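Long-range contacts in HepC.19480.a.B1 (Helicobacter pylori, PDB 6MTZ), which is of unknown function but is probably a DHH-family phosphoesterase, a member of a group of metal-dependent enzymes that cleave phosphodiester or phosphoanhydride bonds: residues A[9-14]-A[30-35]; A[63-68]-A[94-99]; A[98-103]-A[114-119]. All blocks are in the same frame, centred on the assembly; numbering follows the deposited sequence.

In the fold
From the N terminus, interaction 1 closes the first loop, bringing the residues at the head of strand 35-39 back beside strand 10-15 after the excursion through helix 19-29. The chain then runs through helix 43-59 into strand 64-70, and interaction 2 joins that strand to 95-102 across a loop holding helix 76-85. Interaction 3 opens on the strand where interaction 2 ends, sharing Ile98 and Gln99, and closes a short loop around helix 108-111. The contacts follow one another in series, with none nested or crossed. Since strands 10-15 and 64-70 are also neighbours, together they tie the parallel sheet from edge to edge, in the order 35-39, 10-15, 64-70, 95-102, 117-119.

Interaction 1. Residues A[9-14]-A[30-35]; sequences MQVYHL and QFFKNI
Val11 sets its CG2 methyl over the face of the Phe32 ring, 3.6 Å from the ring centroid, in a CH-pi contact only 14° off the ring normal. The two side chains meet at about a right angle, the valine branch pointing into the flat of the phenyl. CG2 lies anti to the carbonyl carbon of Val11, while CG1 lies anti to the backbone N (chi1 178°); this spreads the methyls so that CG1 also comes close to Phe32 CD2, and Val11 CG1 lies 3.9 Å from Ile35 CD1. Met9 bends at its thioether and brings CE to within 3.8 Å of Phe32 CE1, approaching the ring obliquely.

Beneath these side chains the backbones begin to pair as parallel strands. Val11 N donates to Asn34 O over 2.9 Å, and Ile35 CA makes a CA-H...O contact of 3.2 Å with Val11 O. The pairing joins the two strands of a beta-alpha-beta unit of a parallel alpha/beta domain, probably the DHH domain, with helix 19-29 as the connection and strand 35-39 at the sheet's edge. Phe32, in the loop ahead of that strand, also packs edge-to-face with Tyr137 and against Leu133.

On the other side of the strand from Val11, Gln10 curls round at chi2 and lays its amide beside Asn34, OE1 coming 3.5 Å from CB of Asn34; the two amide planes are 24° apart and no hydrogen bond joins them. Further along, Ile35 CD1 touches CB of His13 at 3.9 Å and sits at the edge of the imidazole, whose nitrogens are held by Ser28 and Ser70.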
loop_
_atom_site.group_PDB
_atom_site.type_symbol
_atom_site.label_atom_id
_atom_site.label_comp_id
_atom_site.label_asym_id
_atom_site.label_seq_id
_atom_site.Cartn_x
_atom_site.Cartn_y
_atom_site.Cartn_z
ATOM N N MET A 9 -10.204 -3.463 -22.215
ATOM C CA MET A 9 -10.675 -4.167 -21.028
ATOM C C MET A 9 -10.016 -3.607 -19.772
ATOM O O MET A 9 -8.793 -3.429 -19.729
ATOM C CB MET A 9 -10.388 -5.662 -21.126
ATOM C CG MET A 9 -10.648 -6.399 -19.831
ATOM S SD MET A 9 -10.023 -8.080 -19.893
ATOM C CE MET A 9 -8.271 -7.776 -19.734
ATOM N N GLN A 10 -10.828 -3.357 -18.747
ATOM C CA GLN A 10 -10.356 -2.739 -17.520
ATOM C C GLN A 10 -9.982 -3.810 -16.510
ATOM O O GLN A 10 -10.799 -4.673 -16.175
ATOM C CB GLN A 10 -11.421 -1.812 -16.940
ATOM C CG GLN A 10 -11.912 -0.771 -17.936
ATOM C CD GLN A 10 -10.840 0.247 -18.291
ATOM O OE1 GLN A 10 -10.054 0.658 -17.430
ATOM N NE2 GLN A 10 -10.796 0.652 -19.563
ATOM N N VAL A 11 -8.753 -3.747 -16.018
ATOM C CA VAL A 11 -8.241 -4.732 -15.078
ATOM C C VAL A 11 -8.197 -4.114 -13.693
ATOM O O VAL A 11 -7.694 -2.996 -13.516
ATOM C CB VAL A 11 -6.859 -5.241 -15.501
ATOM C CG1 VAL A 11 -6.337 -6.222 -14.469
ATOM C CG2 VAL A 11 -6.952 -5.881 -16.891
ATOM N N TYR A 12 -8.734 -4.840 -12.716
ATOM C CA TYR A 12 -8.652 -4.479 -11.307
ATOM C C TYR A 12 -7.849 -5.557 -10.598
ATOM O O TYR A 12 -8.278 -6.715 -10.546
ATOM C CB TYR A 12 -10.056 -4.339 -10.708
ATOM C CG TYR A 12 -10.808 -3.183 -11.318
ATOM C CD1 TYR A 12 -11.490 -3.324 -12.523
ATOM C CD2 TYR A 12 -10.817 -1.943 -10.701
ATOM C CE1 TYR A 12 -12.166 -2.258 -13.091
ATOM C CE2 TYR A 12 -11.491 -0.873 -11.256
ATOM C CZ TYR A 12 -12.163 -1.033 -12.452
ATOM O OH TYR A 12 -12.826 0.043 -13.006
ATOM N N HIS A 13 -6.679 -5.192 -10.060
ATOM C CA HIS A 13 -5.731 -6.187 -9.563
ATOM C C HIS A 13 -5.472 -5.985 -8.077
ATOM O O HIS A 13 -4.753 -5.058 -7.683
ATOM C CB HIS A 13 -4.423 -6.149 -10.352
ATOM C CG HIS A 13 -3.457 -7.229 -9.975
ATOM N ND1 HIS A 13 -2.199 -7.330 -10.531
ATOM C CD2 HIS A 13 -3.562 -8.252 -9.091
ATOM C CE1 HIS A 13 -1.570 -8.364 -10.004
ATOM N NE2 HIS A 13 -2.376 -8.943 -9.128
ATOM N N LEU A 14 -6.002 -6.896 -7.268
ATOM C CA LEU A 14 -5.797 -6.910 -5.822
ATOM C C LEU A 14 -4.737 -7.945 -5.446
ATOM O O LEU A 14 -4.842 -9.118 -5.843
ATOM C CB LEU A 14 -7.112 -7.220 -5.110
ATOM C CG LEU A 14 -7.002 -7.615 -3.639
ATOM C CD1 LEU A 14 -6.458 -6.438 -2.807
ATOM C CD2 LEU A 14 -8.353 -8.147 -3.110
ATOM N N GLN A 30 3.012 -5.106 -16.713
ATOM C CA GLN A 30 3.681 -5.328 -17.985
ATOM C C GLN A 30 2.717 -5.786 -19.070
ATOM O O GLN A 30 3.081 -5.756 -20.250
ATOM C CB GLN A 30 4.821 -6.333 -17.802
ATOM C CG GLN A 30 5.942 -5.789 -16.881
ATOM C CD GLN A 30 6.831 -4.759 -17.576
ATOM O OE1 GLN A 30 7.228 -4.946 -18.730
ATOM N NE2 GLN A 30 7.135 -3.660 -16.880
ATOM N N PHE A 31 1.485 -6.162 -18.716
ATOM C CA PHE A 31 0.547 -6.694 -19.696
ATOM C C PHE A 31 -0.645 -5.799 -19.971
ATOM O O PHE A 31 -1.168 -5.831 -21.084
ATOM C CB PHE A 31 0.040 -8.078 -19.265
ATOM C CG PHE A 31 1.089 -9.152 -19.362
ATOM C CD1 PHE A 31 1.984 -9.358 -18.321
ATOM C CD2 PHE A 31 1.210 -9.924 -20.506
ATOM C CE1 PHE A 31 2.982 -10.336 -18.415
ATOM C CE2 PHE A 31 2.196 -10.887 -20.613
ATOM C CZ PHE A 31 3.088 -11.103 -19.566
ATOM N N PHE A 32 -1.083 -4.988 -19.013
ATOM C CA PHE A 32 -2.377 -4.323 -19.119
ATOM C C PHE A 32 -2.196 -2.818 -19.163
ATOM O O PHE A 32 -1.672 -2.225 -18.214
ATOM C CB PHE A 32 -3.282 -4.734 -17.962
ATOM C CG PHE A 32 -3.663 -6.177 -18.009
ATOM C CD1 PHE A 32 -4.197 -6.721 -19.164
ATOM C CD2 PHE A 32 -3.485 -6.989 -16.911
ATOM C CE1 PHE A 32 -4.543 -8.049 -19.220
ATOM C CE2 PHE A 32 -3.837 -8.317 -16.955
ATOM C CZ PHE A 32 -4.360 -8.847 -18.113
ATOM N N LYS A 33 -2.641 -2.214 -20.269
ATOM C CA LYS A 33 -2.620 -0.767 -20.417
ATOM C C LYS A 33 -3.615 -0.087 -19.483
ATOM O O LYS A 33 -3.348 1.018 -18.999
ATOM C CB LYS A 33 -2.918 -0.389 -21.868
ATOM N N ASN A 34 -4.758 -0.719 -19.217
ATOM C CA ASN A 34 -5.794 -0.139 -18.366
ATOM C C ASN A 34 -5.931 -1.008 -17.121
ATOM O O ASN A 34 -6.669 -1.997 -17.137
ATOM C CB ASN A 34 -7.105 -0.032 -19.118
ATOM C CG ASN A 34 -6.911 0.383 -20.561
ATOM O OD1 ASN A 34 -7.310 -0.333 -21.484
ATOM N ND2 ASN A 34 -6.296 1.545 -20.766
ATOM N N ILE A 35 -5.230 -0.627 -16.049
ATOM C CA ILE A 35 -5.183 -1.413 -14.817
ATOM C C ILE A 35 -5.152 -0.490 -13.603
ATOM O O ILE A 35 -4.412 0.497 -13.570
ATOM C CB ILE A 35 -3.969 -2.365 -14.795
ATOM C CG1 ILE A 35 -3.942 -3.170 -13.494
ATOM C CG2 ILE A 35 -2.671 -1.598 -14.986
ATOM C CD1 ILE A 35 -2.986 -4.376 -13.528
#

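Interaction 2. Residues A[63-68]-A[94-99]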
loop_
_atom_site.group_PDB
_atom_site.type_symbol
_atom_site.label_atom_id
_atom_site.label_comp_id
_atom_site.label_asym_id
_atom_site.label_seq_id
_atom_site.Cartn_x
_atom_site.Cartn_y
_atom_site.Cartn_z
ATOM N N SER A 63 -17.139 -1.842 -20.616
ATOM C CA SER A 63 -17.991 -3.026 -20.672
ATOM C C SER A 63 -17.270 -4.350 -20.438
ATOM O O SER A 63 -17.945 -5.354 -20.191
ATOM C CB SER A 63 -18.722 -3.095 -22.022
ATOM O OG SER A 63 -17.810 -3.270 -23.092
ATOM N N GLU A 64 -15.939 -4.396 -20.499
ATOM C CA GLU A 64 -15.187 -5.630 -20.296
ATOM C C GLU A 64 -14.263 -5.455 -19.100
ATOM O O GLU A 64 -13.530 -4.463 -19.020
ATOM C CB GLU A 64 -14.377 -5.998 -21.543
ATOM C CG GLU A 64 -15.166 -5.959 -22.853
ATOM C CD GLU A 64 -16.005 -7.204 -23.078
ATOM O OE1 GLU A 64 -15.785 -8.204 -22.368
ATOM O OE2 GLU A 64 -16.886 -7.180 -23.966
ATOM N N PHE A 65 -14.281 -6.421 -18.181
ATOM C CA PHE A 65 -13.563 -6.284 -16.923
ATOM C C PHE A 65 -12.908 -7.595 -16.521
ATOM O O PHE A 65 -13.474 -8.670 -16.733
ATOM C CB PHE A 65 -14.501 -5.832 -15.800
ATOM C CG PHE A 65 -15.159 -4.513 -16.058
ATOM C CD1 PHE A 65 -16.383 -4.450 -16.700
ATOM C CD2 PHE A 65 -14.555 -3.334 -15.657
ATOM C CE1 PHE A 65 -16.992 -3.235 -16.937
ATOM C CE2 PHE A 65 -15.159 -2.118 -15.893
ATOM C CZ PHE A 65 -16.379 -2.068 -16.533
ATOM N N LEU A 66 -11.726 -7.489 -15.909
ATOM C CA LEU A 66 -11.036 -8.627 -15.319
ATOM C C LEU A 66 -10.666 -8.297 -13.882
ATOM O O LEU A 66 -9.873 -7.383 -13.637
ATOM C CB LEU A 66 -9.778 -8.995 -16.109
ATOM C CG LEU A 66 -8.885 -9.998 -15.369
ATOM C CD1 LEU A 66 -9.531 -11.389 -15.352
ATOM C CD2 LEU A 66 -7.498 -10.048 -15.989
ATOM N N ILE A 67 -11.234 -9.036 -12.937
ATOM C CA ILE A 67 -10.840 -8.938 -11.539
ATOM C C ILE A 67 -9.763 -9.982 -11.288
ATOM O O ILE A 67 -9.997 -11.186 -11.452
ATOM C CB ILE A 67 -12.036 -9.146 -10.602
ATOM C CG1 ILE A 67 -13.110 -8.102 -10.874
ATOM C CG2 ILE A 67 -11.579 -9.077 -9.148
ATOM C CD1 ILE A 67 -14.281 -8.174 -9.888
ATOM N N LEU A 68 -8.577 -9.523 -10.910
ATOM C CA LEU A 68 -7.416 -10.382 -10.715
ATOM C C LEU A 68 -6.984 -10.275 -9.259
ATOM O O LEU A 68 -6.737 -9.170 -8.765
ATOM C CB LEU A 68 -6.275 -9.977 -11.654
ATOM C CG LEU A 68 -5.013 -10.833 -11.583
ATOM C CD1 LEU A 68 -5.297 -12.249 -12.103
ATOM C CD2 LEU A 68 -3.839 -10.193 -12.336
ATOM N N LYS A 94 -22.570 -5.896 -18.260
ATOM C CA LYS A 94 -21.128 -5.874 -18.031
ATOM C C LYS A 94 -20.521 -7.273 -17.935
ATOM O O LYS A 94 -20.963 -8.108 -17.139
ATOM C CB LYS A 94 -20.804 -5.092 -16.762
ATOM C CG LYS A 94 -20.632 -3.604 -16.986
ATOM C CD LYS A 94 -20.938 -2.823 -15.720
ATOM C CE LYS A 94 -20.486 -1.382 -15.833
ATOM N NZ LYS A 94 -21.040 -0.569 -14.718
ATOM N N ASN A 95 -19.499 -7.520 -18.748
ATOM C CA ASN A 95 -18.811 -8.803 -18.756
ATOM C C ASN A 95 -17.635 -8.726 -17.792
ATOM O O ASN A 95 -16.717 -7.920 -17.981
ATOM C CB ASN A 95 -18.340 -9.173 -20.162
ATOM C CG ASN A 95 -17.588 -10.495 -20.195
ATOM O OD1 ASN A 95 -17.745 -11.338 -19.309
ATOM N ND2 ASN A 95 -16.766 -10.682 -21.221
ATOM N N ILE A 96 -17.665 -9.570 -16.767
ATOM C CA ILE A 96 -16.731 -9.513 -15.657
ATOM C C ILE A 96 -16.123 -10.893 -15.504
ATOM O O ILE A 96 -16.810 -11.829 -15.077
ATOM C CB ILE A 96 -17.414 -9.076 -14.355
ATOM C CG1 ILE A 96 -18.048 -7.693 -14.522
ATOM C CG2 ILE A 96 -16.424 -9.109 -13.200
ATOM C CD1 ILE A 96 -18.896 -7.270 -13.354
ATOM N N GLN A 97 -14.845 -11.027 -15.855
ATOM C CA GLN A 97 -14.078 -12.238 -15.587
ATOM C C GLN A 97 -13.334 -12.099 -14.269
ATOM O O GLN A 97 -12.902 -11.010 -13.892
ATOM C CB GLN A 97 -13.079 -12.510 -16.707
ATOM C CG GLN A 97 -12.221 -13.748 -16.492
ATOM C CD GLN A 97 -11.322 -14.042 -17.682
ATOM O OE1 GLN A 97 -11.536 -13.512 -18.778
ATOM N NE2 GLN A 97 -10.310 -14.886 -17.474
ATOM N N ILE A 98 -13.177 -13.212 -13.566
ATOM C CA ILE A 98 -12.460 -13.214 -12.301
ATOM C C ILE A 98 -11.475 -14.369 -12.288
ATOM O O ILE A 98 -11.809 -15.491 -12.689
ATOM C CB ILE A 98 -13.415 -13.302 -11.096
ATOM C CG1 ILE A 98 -12.621 -13.557 -9.819
ATOM C CG2 ILE A 98 -14.467 -14.384 -11.291
ATOM C CD1 ILE A 98 -13.510 -13.735 -8.630
ATOM N N GLN A 99 -10.261 -14.095 -11.828
ATOM C CA GLN A 99 -9.236 -15.119 -11.677
ATOM C C GLN A 99 -8.467 -14.860 -10.391
ATOM O O GLN A 99 -7.860 -13.794 -10.231
ATOM C CB GLN A 99 -8.289 -15.130 -12.877
ATOM C CG GLN A 99 -7.241 -16.223 -12.827
ATOM C CD GLN A 99 -7.870 -17.595 -12.839
ATOM O OE1 GLN A 99 -8.424 -18.020 -13.853
ATOM N NE2 GLN A 99 -7.804 -18.295 -11.703
#
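Asn95 meets Glu64 with CB, CG and ND2. Its CB lies 3.5 Å from Glu64 OE1 and 3.8 Å from Ser63 O; CG is 3.6 Å from the same carboxylate oxygen; and ND2, at the tip, donates to Glu64 OE1 over 2.9 Å. The bond uses the syn lone pair of the oxygen and is somewhat bent (145° at the hydrogen). Carboxylate and amide stand almost perpendicular, 89° apart: Glu64 is bent at chi2, and its oxygen lies tilted 23° out of the amide plane.

Further along this face Gln97 is extended, and its CG runs beside Leu66 CD1 at 3.8 Å. Beside Phe65, on the other face, Lys94 brings CG to 3.7 Å from CE1 of the Phe65 ring, while its NZ is hydrogen-bonded to Ile57 O and Ser60 O, at and just past the C-terminal end of helix 43-59. Ile67 CD1 meets Ile96 CG2, and Ile57 of that helix covers Phe65, Ile67 and Ile96.

Five backbone hydrogen bonds run from Asn95 N to Ser63 O through to Gln99 N to Ile67 O. Such regular in-register pairing of two inner strands, with a helix packed on one face, is typical of a parallel alpha/beta domain, as in the DHH family, to which this protein probably belongs.

Interaction 3. Residues A[98-103]-A[114-119]; sequences IQLLDH and FHWYFL
Ile98 CD1 presses on the indole of Trp116, and Leu100 CD2 on the ring of Tyr117, where strand 95-102 meets strand 117-119 and the turn before it, the two strands of a beta-alpha-beta unit. The first strand runs into Asp102, His103 and His104, an Asp-His-His sequence consistent with the signature for which the DHH family is named; Asp102 OD1 is hydrogen-bonded to His104 ND1.

Both methyls make CH-pi contacts. Ile98 CD1 stands 3.5 Å from the centroid of the six-membered ring of Trp116. Phe114 CB and Tyr117 CB lie over the opposite face, so the indole is covered on both sides; Trp116 NE1 is bonded to Gln83. Leu100 CD2 is centred over Tyr117, 11° off the normal, and Leu100 CB touches the edge of the Trp116 indole.

Backbone bonds run Leu100 N to Trp116 O (2.9 Å), Phe118 N to Leu100 O (2.9 Å) and Asp102 N to Phe118 O (3.0 Å).

Among the side-chain polar contacts, Gln99 turns at chi2 (62°) and returns its NE2 to Leu100 O at 3.1 Å; this donor and Phe118 N grip that oxygen from opposite faces of its carbonyl plane. A water accepts from Gln99 NE2 (3.1 Å) and donates to His115 O (2.6 Å).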
loop_
_atom_site.group_PDB
_atom_site.type_symbol
_atom_site.label_atom_id
_atom_site.label_comp_id
_atom_site.label_asym_id
_atom_site.label_seq_id
_atom_site.Cartn_x
_atom_site.Cartn_y
_atom_site.Cartn_z
ATOM N N ILE A 98 -13.177 -13.212 -13.566
ATOM C CA ILE A 98 -12.460 -13.214 -12.301
ATOM C C ILE A 98 -11.475 -14.369 -12.288
ATOM O O ILE A 98 -11.809 -15.491 -12.689
ATOM C CB ILE A 98 -13.415 -13.302 -11.096
ATOM C CG1 ILE A 98 -12.621 -13.557 -9.819
ATOM C CG2 ILE A 98 -14.467 -14.384 -11.291
ATOM C CD1 ILE A 98 -13.510 -13.735 -8.630
ATOM N N GLN A 99 -10.261 -14.095 -11.828
ATOM C CA GLN A 99 -9.236 -15.119 -11.677
ATOM C C GLN A 99 -8.467 -14.860 -10.391
ATOM O O GLN A 99 -7.860 -13.794 -10.231
ATOM C CB GLN A 99 -8.289 -15.130 -12.877
ATOM C CG GLN A 99 -7.241 -16.223 -12.827
ATOM C CD GLN A 99 -7.870 -17.595 -12.839
ATOM O OE1 GLN A 99 -8.424 -18.020 -13.853
ATOM N NE2 GLN A 99 -7.804 -18.295 -11.703
ATOM N N LEU A 100 -8.497 -15.826 -9.479
ATOM C CA LEU A 100 -7.697 -15.779 -8.263
ATOM C C LEU A 100 -6.538 -16.754 -8.413
ATOM O O LEU A 100 -6.745 -17.912 -8.790
ATOM C CB LEU A 100 -8.530 -16.114 -7.017
ATOM C CG LEU A 100 -7.805 -15.916 -5.665
ATOM C CD1 LEU A 100 -8.715 -15.342 -4.587
ATOM C CD2 LEU A 100 -7.144 -17.201 -5.146
ATOM N N LEU A 101 -5.327 -16.276 -8.119
ATOM C CA LEU A 101 -4.098 -17.059 -8.198
ATOM C C LEU A 101 -3.404 -17.002 -6.848
ATOM O O LEU A 101 -3.100 -15.910 -6.365
ATOM C CB LEU A 101 -3.163 -16.506 -9.277
ATOM C CG LEU A 101 -3.805 -16.392 -10.655
ATOM C CD1 LEU A 101 -2.909 -15.610 -11.596
ATOM C CD2 LEU A 101 -4.153 -17.784 -11.228
ATOM N N ASP A 102 -3.129 -18.162 -6.249
ATOM C CA ASP A 102 -2.521 -18.167 -4.922
ATOM C C ASP A 102 -1.841 -19.507 -4.667
ATOM O O ASP A 102 -2.061 -20.490 -5.382
ATOM C CB ASP A 102 -3.550 -17.867 -3.820
ATOM C CG ASP A 102 -2.914 -17.804 -2.434
ATOM O OD1 ASP A 102 -1.854 -17.159 -2.321
ATOM O OD2 ASP A 102 -3.434 -18.426 -1.482
ATOM N N HIS A 103 -1.025 -19.537 -3.604
ATOM C CA HIS A 103 -0.220 -20.700 -3.262
ATOM C C HIS A 103 -0.310 -21.105 -1.789
ATOM O O HIS A 103 0.506 -21.916 -1.339
ATOM C CB HIS A 103 1.243 -20.439 -3.643
ATOM C CG HIS A 103 1.948 -19.473 -2.741
ATOM N ND1 HIS A 103 2.531 -19.853 -1.551
ATOM C CD2 HIS A 103 2.178 -18.145 -2.864
ATOM C CE1 HIS A 103 3.079 -18.798 -0.974
ATOM N NE2 HIS A 103 2.883 -17.750 -1.753
ATOM N N PHE A 114 -14.703 -23.156 -6.058
ATOM C CA PHE A 114 -14.864 -22.089 -7.036
ATOM C C PHE A 114 -13.916 -22.325 -8.201
ATOM O O PHE A 114 -12.697 -22.439 -8.007
ATOM C CB PHE A 114 -14.634 -20.717 -6.393
ATOM C CG PHE A 114 -15.635 -20.390 -5.314
ATOM C CD1 PHE A 114 -16.808 -19.715 -5.618
ATOM C CD2 PHE A 114 -15.419 -20.787 -4.004
ATOM C CE1 PHE A 114 -17.740 -19.427 -4.631
ATOM C CE2 PHE A 114 -16.346 -20.500 -3.010
ATOM C CZ PHE A 114 -17.507 -19.822 -3.324
ATOM N N HIS A 115 -14.488 -22.400 -9.409
ATOM C CA HIS A 115 -13.697 -22.691 -10.598
ATOM C C HIS A 115 -12.674 -21.596 -10.877
ATOM O O HIS A 115 -11.611 -21.883 -11.441
ATOM C CB HIS A 115 -14.623 -22.895 -11.797
ATOM C CG HIS A 115 -15.500 -24.103 -11.679
ATOM N ND1 HIS A 115 -15.005 -25.354 -11.372
ATOM C CD2 HIS A 115 -16.839 -24.255 -11.828
ATOM C CE1 HIS A 115 -16.001 -26.222 -11.332
ATOM N NE2 HIS A 115 -17.123 -25.580 -11.605
ATOM N N TRP A 116 -12.965 -20.349 -10.471
ATOM C CA TRP A 116 -12.086 -19.204 -10.671
ATOM C C TRP A 116 -11.002 -19.100 -9.610
ATOM O O TRP A 116 -10.158 -18.203 -9.706
ATOM C CB TRP A 116 -12.887 -17.889 -10.678
ATOM C CG TRP A 116 -13.851 -17.745 -9.514
ATOM C CD1 TRP A 116 -15.175 -18.083 -9.502
ATOM C CD2 TRP A 116 -13.561 -17.228 -8.207
ATOM N NE1 TRP A 116 -15.726 -17.813 -8.273
ATOM C CE2 TRP A 116 -14.759 -17.283 -7.460
ATOM C CE3 TRP A 116 -12.408 -16.721 -7.595
ATOM C CZ2 TRP A 116 -14.833 -16.861 -6.134
ATOM C CZ3 TRP A 116 -12.484 -16.300 -6.275
ATOM C CH2 TRP A 116 -13.685 -16.367 -5.564
ATOM N N TYR A 117 -11.009 -19.972 -8.602
ATOM C CA TYR A 117 -10.061 -19.896 -7.492
ATOM C C TYR A 117 -8.996 -20.967 -7.715
ATOM O O TYR A 117 -9.278 -22.166 -7.606
ATOM C CB TYR A 117 -10.800 -20.079 -6.169
ATOM C CG TYR A 117 -10.047 -19.754 -4.890
ATOM C CD1 TYR A 117 -8.838 -20.369 -4.585
ATOM C CD2 TYR A 117 -10.590 -18.879 -3.952
ATOM C CE1 TYR A 117 -8.174 -20.103 -3.402
ATOM C CE2 TYR A 117 -9.921 -18.592 -2.766
ATOM C CZ TYR A 117 -8.717 -19.211 -2.497
ATOM O OH TYR A 117 -8.050 -18.955 -1.323
ATOM N N PHE A 118 -7.780 -20.535 -8.049
ATOM C CA PHE A 118 -6.700 -21.432 -8.446
ATOM C C PHE A 118 -5.601 -21.454 -7.390
ATOM O O PHE A 118 -5.015 -20.412 -7.072
ATOM C CB PHE A 118 -6.105 -21.027 -9.803
ATOM C CG PHE A 118 -4.919 -21.860 -10.201
ATOM C CD1 PHE A 118 -5.095 -23.124 -10.740
ATOM C CD2 PHE A 118 -3.635 -21.398 -10.004
ATOM C CE1 PHE A 118 -4.011 -23.899 -11.087
ATOM C CE2 PHE A 118 -2.550 -22.171 -10.344
ATOM C CZ PHE A 118 -2.737 -23.420 -10.884
ATOM N N LEU A 119 -5.282 -22.650 -6.901
ATOM C CA LEU A 119 -4.269 -22.851 -5.869
ATOM C C LEU A 119 -3.168 -23.771 -6.395
ATOM O O LEU A 119 -3.447 -24.889 -6.832
ATOM C CB LEU A 119 -4.914 -23.437 -4.603
ATOM C CG LEU A 119 -3.984 -23.870 -3.473
ATOM C CD1 LEU A 119 -3.065 -22.731 -3.105
ATOM C CD2 LEU A 119 -4.790 -24.307 -2.255
HETATM O O HOH W 1 -9.182 -21.062 -11.706
#